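Side-chain contact in lipoprotein (Clostridioides difficile, PDB 7RAG), which binds the CwlD amidase and activates it allosterically during spore formation: residues Gln5-Lys8 with Glu9-Tyr12. Residues are numbered along the deposited sequence; the frame is centred on the assembly and turned at random.
Sequences QSTK and EEVY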
# COMPACT_ATOMS: atom_id res chain seq x y z
N GLN A 5 -3.37 -19.33 -44.60
CA GLN A 5 -3.12 -18.11 -43.84
C GLN A 5 -4.33 -17.72 -43.01
O GLN A 5 -5.47 -17.78 -43.47
CB GLN A 5 -2.76 -16.97 -44.79
CG GLN A 5 -1.63 -17.31 -45.74
CD GLN A 5 -0.50 -18.05 -45.05
OE1 GLN A 5 0.07 -17.56 -44.06
NE2 GLN A 5 -0.17 -19.25 -45.55
N SER A 6 -4.08 -17.34 -41.77
CA SER A 6 -5.16 -16.83 -40.95
C SER A 6 -5.63 -15.50 -41.50
O SER A 6 -4.83 -14.70 -42.01
CB SER A 6 -4.70 -16.69 -39.51
OG SER A 6 -4.42 -17.96 -38.97
N THR A 7 -6.94 -15.27 -41.42
CA THR A 7 -7.54 -13.99 -41.75
C THR A 7 -7.29 -12.99 -40.63
O THR A 7 -6.75 -13.31 -39.57
CB THR A 7 -9.04 -14.14 -41.97
OG1 THR A 7 -9.68 -14.36 -40.71
CG2 THR A 7 -9.33 -15.30 -42.89
N LYS A 8 -7.72 -11.75 -40.86
CA LYS A 8 -7.58 -10.71 -39.84
C LYS A 8 -8.20 -11.14 -38.52
O LYS A 8 -7.57 -11.04 -37.45
CB LYS A 8 -8.22 -9.41 -40.33
CG LYS A 8 -7.25 -8.47 -40.97
CD LYS A 8 -6.52 -7.65 -39.92
CE LYS A 8 -5.50 -8.45 -39.08
NZ LYS A 8 -4.26 -7.75 -38.61
N GLU A 9 -9.44 -11.62 -38.58
CA GLU A 9 -10.18 -11.87 -37.35
C GLU A 9 -9.62 -13.07 -36.61
O GLU A 9 -9.62 -13.09 -35.38
CB GLU A 9 -11.66 -12.05 -37.67
CG GLU A 9 -12.29 -10.91 -38.48
CD GLU A 9 -12.08 -11.04 -39.99
OE1 GLU A 9 -10.92 -11.00 -40.44
OE2 GLU A 9 -13.09 -11.20 -40.73
N GLU A 10 -9.13 -14.07 -37.35
CA GLU A 10 -8.58 -15.25 -36.70
C GLU A 10 -7.31 -14.90 -35.92
O GLU A 10 -7.16 -15.29 -34.75
CB GLU A 10 -8.30 -16.34 -37.74
CG GLU A 10 -9.50 -16.66 -38.63
CD GLU A 10 -9.29 -17.88 -39.52
OE1 GLU A 10 -10.12 -18.81 -39.43
OE2 GLU A 10 -8.29 -17.91 -40.29
N VAL A 11 -6.40 -14.14 -36.54
CA VAL A 11 -5.20 -13.69 -35.84
C VAL A 11 -5.57 -12.82 -34.66
O VAL A 11 -5.02 -12.97 -33.56
CB VAL A 11 -4.25 -12.95 -36.81
CG1 VAL A 11 -3.17 -12.23 -36.02
CG2 VAL A 11 -3.59 -13.92 -37.77
N TYR A 12 -6.51 -11.90 -34.85
CA TYR A 12 -6.89 -11.00 -33.77
C TYR A 12 -7.47 -11.76 -32.59
O TYR A 12 -7.16 -11.45 -31.43
CB TYR A 12 -7.88 -9.95 -34.28
CG TYR A 12 -8.35 -9.03 -33.19
CD1 TYR A 12 -9.68 -8.98 -32.81
CD2 TYR A 12 -7.44 -8.22 -32.51
CE1 TYR A 12 -10.10 -8.13 -31.80
CE2 TYR A 12 -7.84 -7.37 -31.51
CZ TYR A 12 -9.18 -7.33 -31.15
OH TYR A 12 -9.59 -6.48 -30.14
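T7 and E10 exchange bonds across the first turn of helix 8-21 and form a capping box. On one side of it, T7 N donates to E10 OE2 over 3.2 Å, in a nearly straight bond that meets the carboxylate oxygen on its anti side and 22° out of plane. On the other, E10 N reaches T7 OG1 only weakly, at 3.4 Å. A T7 chi1 of 72° sets this hydroxyl between its own backbone N and carbonyl carbon, facing the start of the helix, where T7 is the N-cap residue. The E10 chain runs back extended beyond CG, and its CG lies 3.1 Å from T7 OG1. The E10 carboxylate also pairs with R4, just before this turn, OE1 forming a salt bridge with the guanidinium; it thus spans the N-cap amide and the loop before it. E9 folds back at chi2 (84°), which carries its carboxylate over the start of the helix, OE1 lying 3.1 Å from K8 CB and 3.6 Å from T7 OG1.

Regular helical bonding starts with V11 N to T7 O at 3.2 Å, followed by Y12 N to K8 O at 2.9 Å.

Apolar contact is slight: V11 CG2 meets S6 CB at 3.5 Å, bringing the residue before the N-cap against the first turn.

The turn joins the N-terminal loop to the helix that precedes strand 24-33, far from the centre of the chain. A second copy of the protein packs against the face bearing K8, V11 and Y12: K8 NZ forms a hydrogen bond with K117 O of that subunit, whose L123 packs on K8 and V11 and whose Y108 packs on Y12.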